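Local structure of TudS (Uncultured bacterium, 6Z96) at residues F76-G79 / A80-L84; A120-G123 / K124-L128. The protein removes sulfur from thiouracil without net redox chemistry, using a [4Fe-4S] cluster that appears to take up the sulfur as a [4Fe-5S] intermediate. All blocks are in the same frame, centred on the assembly; numbering follows the deposited sequence.

Contact 1: residues F76-G79 / A80-L84; sequences FDRG and AELAL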
loop_
_atom_site.group_PDB
_atom_site.type_symbol
_atom_site.label_atom_id
_atom_site.label_comp_id
_atom_site.label_asym_id
_atom_site.label_seq_id
_atom_site.Cartn_x
_atom_site.Cartn_y
_atom_site.Cartn_z
ATOM N N PHE A 76 -12.473 1.114 -1.550
ATOM C CA PHE A 76 -11.136 0.772 -2.053
ATOM C C PHE A 76 -10.709 1.768 -3.136
ATOM O O PHE A 76 -9.556 2.189 -3.158
ATOM C CB PHE A 76 -11.119 -0.649 -2.632
ATOM C CG PHE A 76 -10.824 -1.682 -1.581
ATOM C CD1 PHE A 76 -11.735 -1.945 -0.575
ATOM C CD2 PHE A 76 -9.618 -2.362 -1.578
ATOM C CE1 PHE A 76 -11.448 -2.877 0.415
ATOM C CE2 PHE A 76 -9.337 -3.302 -0.592
ATOM C CZ PHE A 76 -10.254 -3.552 0.393
ATOM N N ASP A 77 -11.641 2.137 -4.032
ATOM C CA ASP A 77 -11.306 3.071 -5.122
ATOM C C ASP A 77 -11.071 4.472 -4.577
ATOM O O ASP A 77 -10.165 5.167 -5.034
ATOM C CB ASP A 77 -12.425 3.085 -6.171
ATOM C CG ASP A 77 -12.525 1.812 -7.006
ATOM O OD1 ASP A 77 -11.589 0.979 -6.947
ATOM O OD2 ASP A 77 -13.544 1.651 -7.734
ATOM N N ARG A 78 -11.842 4.891 -3.558
ATOM C CA ARG A 78 -11.613 6.183 -2.918
ATOM C C ARG A 78 -10.233 6.225 -2.286
ATOM O O ARG A 78 -9.511 7.207 -2.450
ATOM C CB ARG A 78 -12.706 6.449 -1.862
ATOM C CG ARG A 78 -12.389 7.718 -1.035
ATOM C CD ARG A 78 -13.494 8.068 -0.041
ATOM N NE ARG A 78 -14.448 8.967 -0.685
ATOM C CZ ARG A 78 -15.461 9.561 -0.056
ATOM N NH1 ARG A 78 -15.669 9.341 1.237
ATOM N NH2 ARG A 78 -16.267 10.382 -0.715
ATOM N N GLY A 79 -9.875 5.175 -1.548
ATOM C CA GLY A 79 -8.568 5.143 -0.896
ATOM C C GLY A 79 -7.424 5.159 -1.907
ATOM O O GLY A 79 -6.411 5.837 -1.696
ATOM N N ALA A 80 -7.597 4.447 -3.044
ATOM C CA ALA A 80 -6.543 4.469 -4.087
ATOM C C ALA A 80 -6.394 5.878 -4.655
ATOM O O ALA A 80 -5.266 6.360 -4.826
ATOM C CB ALA A 80 -6.883 3.490 -5.208
ATOM N N GLU A 81 -7.520 6.550 -4.933
ATOM C CA GLU A 81 -7.454 7.911 -5.478
ATOM C C GLU A 81 -6.844 8.872 -4.495
ATOM O O GLU A 81 -6.098 9.776 -4.899
ATOM C CB GLU A 81 -8.848 8.350 -5.886
ATOM C CG GLU A 81 -8.881 9.710 -6.563
ATOM C CD GLU A 81 -8.225 9.846 -7.927
ATOM O OE1 GLU A 81 -7.846 10.990 -8.262
ATOM O OE2 GLU A 81 -8.084 8.836 -8.658
ATOM N N LEU A 82 -7.119 8.685 -3.188
ATOM C CA LEU A 82 -6.524 9.560 -2.174
ATOM C C LEU A 82 -5.012 9.302 -2.061
ATOM O O LEU A 82 -4.241 10.246 -1.831
ATOM C CB LEU A 82 -7.219 9.356 -0.835
ATOM C CG LEU A 82 -8.605 9.961 -0.802
ATOM C CD1 LEU A 82 -9.355 9.482 0.433
ATOM C CD2 LEU A 82 -8.533 11.503 -0.825
ATOM N N ALA A 83 -4.567 8.048 -2.251
ATOM C CA ALA A 83 -3.117 7.759 -2.239
ATOM C C ALA A 83 -2.445 8.491 -3.409
ATOM O O ALA A 83 -1.417 9.138 -3.230
ATOM C CB ALA A 83 -2.863 6.258 -2.346
ATOM N N LEU A 84 -3.074 8.441 -4.579
ATOM C CA LEU A 84 -2.555 9.143 -5.760
ATOM C C LEU A 84 -2.533 10.655 -5.503
ATOM O O LEU A 84 -1.548 11.310 -5.830
ATOM C CB LEU A 84 -3.437 8.824 -6.980
ATOM C CG LEU A 84 -3.048 9.579 -8.245
ATOM C CD1 LEU A 84 -1.672 9.164 -8.709
ATOM C CD2 LEU A 84 -4.056 9.356 -9.352
#

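Contact 2: residues A120-G123 / K124-L128; sequences AGEG and KTTAL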
loop_
_atom_site.group_PDB
_atom_site.type_symbol
_atom_site.label_atom_id
_atom_site.label_comp_id
_atom_site.label_asym_id
_atom_site.label_seq_id
_atom_site.Cartn_x
_atom_site.Cartn_y
_atom_site.Cartn_z
ATOM N N ALA A 120 -0.595 -14.263 -8.827
ATOM C CA ALA A 120 0.121 -13.058 -9.240
ATOM C C ALA A 120 -0.921 -11.965 -9.486
ATOM O O ALA A 120 -1.981 -12.234 -10.053
ATOM C CB ALA A 120 0.926 -13.314 -10.509
ATOM N N GLY A 121 -0.631 -10.767 -9.015
ATOM C CA GLY A 121 -1.555 -9.658 -9.191
ATOM C C GLY A 121 -1.180 -8.477 -8.331
ATOM O O GLY A 121 -0.104 -8.446 -7.739
ATOM N N GLU A 122 -2.041 -7.472 -8.327
ATOM C CA GLU A 122 -1.765 -6.275 -7.547
ATOM C C GLU A 122 -3.053 -5.753 -6.934
ATOM O O GLU A 122 -4.135 -6.074 -7.408
ATOM C CB GLU A 122 -1.072 -5.214 -8.404
ATOM C CG GLU A 122 -1.878 -4.740 -9.575
ATOM C CD GLU A 122 -1.082 -4.038 -10.671
ATOM O OE1 GLU A 122 -1.722 -3.594 -11.646
ATOM O OE2 GLU A 122 0.166 -3.953 -10.577
ATOM N N GLY A 123 -2.910 -4.994 -5.865
ATOM C CA GLY A 123 -4.065 -4.404 -5.207
ATOM C C GLY A 123 -4.533 -3.166 -5.957
ATOM O O GLY A 123 -3.859 -2.674 -6.860
ATOM N N LYS A 124 -5.693 -2.637 -5.566
ATOM C CA LYS A 124 -6.265 -1.458 -6.238
ATOM C C LYS A 124 -5.418 -0.201 -6.159
ATOM O O LYS A 124 -5.363 0.548 -7.135
ATOM C CB LYS A 124 -7.626 -1.138 -5.630
ATOM C CG LYS A 124 -8.669 -2.164 -6.000
ATOM C CD LYS A 124 -9.308 -1.690 -7.295
ATOM C CE LYS A 124 -10.727 -2.100 -7.459
ATOM N NZ LYS A 124 -11.345 -1.390 -8.635
ATOM N N THR A 125 -4.764 0.052 -5.014
ATOM C CA THR A 125 -3.952 1.241 -4.865
ATOM C C THR A 125 -2.676 1.085 -5.681
ATOM O O THR A 125 -2.330 1.997 -6.433
ATOM C CB THR A 125 -3.680 1.507 -3.390
ATOM O OG1 THR A 125 -4.929 1.870 -2.769
ATOM C CG2 THR A 125 -2.703 2.680 -3.186
ATOM N N THR A 126 -2.011 -0.074 -5.582
ATOM C CA THR A 126 -0.822 -0.320 -6.404
ATOM C C THR A 126 -1.106 -0.147 -7.895
ATOM O O THR A 126 -0.358 0.548 -8.590
ATOM C CB THR A 126 -0.340 -1.727 -6.149
ATOM O OG1 THR A 126 0.086 -1.785 -4.792
ATOM C CG2 THR A 126 0.814 -2.129 -7.115
ATOM N N ALA A 127 -2.227 -0.703 -8.365
ATOM C CA ALA A 127 -2.569 -0.586 -9.792
ATOM C C ALA A 127 -2.722 0.864 -10.222
ATOM O O ALA A 127 -2.207 1.239 -11.289
ATOM C CB ALA A 127 -3.854 -1.362 -10.075
ATOM N N LEU A 128 -3.401 1.688 -9.406
ATOM C CA LEU A 128 -3.628 3.079 -9.776
ATOM C C LEU A 128 -2.330 3.856 -9.748
ATOM O O LEU A 128 -2.038 4.619 -10.679
ATOM C CB LEU A 128 -4.692 3.723 -8.870
ATOM C CG LEU A 128 -5.027 5.162 -9.238
ATOM C CD1 LEU A 128 -5.701 5.214 -10.601
ATOM C CD2 LEU A 128 -5.956 5.777 -8.218
HETATM O O HOH W 1 -1.429 -0.724 -13.211
#

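Contact 1: residues F76-G79 / A80-L84
R78 and L82, one helical turn apart, make the side-chain contact of this stretch. They run alongside each other in the same direction, and R78 CG meets L82 CD1 at 3.8 Å. With CG anti to the backbone N, chi1 of 172° lays this part of the R78 chain beside L82 CD1 before the bend at chi3; the contact is therefore aliphatic and does not involve the guanidinium group. L82 also covers the carbonyl one turn back, its CG lying 3.3 Å from R78 O.

Backbone hydrogen bonds form the second group. A80 N, E81 N, L82 N and A83 N donate to the carbonyl oxygens of F76, D77, R78 and G79, an unbroken i to i+4 ladder that marks the middle of the α-helix 73-90. The rungs are even: A80 N to F76 O measures 3.0 Å and A83 N to G79 O 2.9 Å.

Close packing of methyl and methylene groups against carbonyls follows the same spacing. A83 CB sits 3.6 Å from G79 O, and E81 CB lies 3.5 Å from D77 O. Outside the stretch, L82 touches F42 and A47, and F76 reaches the loop residues P102 and S103.

Contact 2: residues A120-G123 / K124-L128
E122 leans over the first turn of helix 124-131, meeting T126 and A127 along its length. Its CB starts the contact against T126 CG2 at 3.8 Å, where it passes at a slant across the threonine methyl. Beyond it CG lies 3.9 Å from A127 CB; chi1 of 61°, which sets CG between the backbone N and the carbonyl carbon, turns the otherwise extended chain along the helix. The carboxylate carbon CD remains beside A127, and OE1 comes within 3.5 Å of A127 CB. A water lies 2.9 Å from A127 O and a long 3.3 Å from E122 OE1, and can give its protons to only some of the acceptors around it. OE2 forms a salt bridge with R130. With an alanine here, R130 would probably lose its carboxylate partner, A127 CB the chain lying along it and the water one acceptor.

G123 holds the N-cap position, and its carbonyl starts the helical ladder: A127 N donates to G123 O at 3.0 Å with an N-H...O angle of 162°. T126 OG1 is bonded instead to G105 O. The segment thus joins the loop after strand 118-120 to a helix start, where the carbons of E122 pack on A127 while its charge is paired with R130 of the same helix.

Contact 1 lies wholly within helix 73-90, whereas contact 2 is the entry from a loop into helix 124-131. Both are partly buried, but contact 1 is split between buried F76, G79, A80 and A83 and exposed R78, E81 and L82; contact 2 buries G123 and T126 and has no fully exposed residue among those that touch. A repeated backbone ladder dominates the first, a single first-turn backbone bond and a charged side chain the second. The helices meet directly: K124 NZ, also bonded to E62 O, forms a 2.9 Å salt bridge with D77 OD1, and A83 CB packs on T125 CG2 at 3.7 Å. The side chains of F76 and T125 come to about 6 and 7 Å from the iron-sulfur cluster.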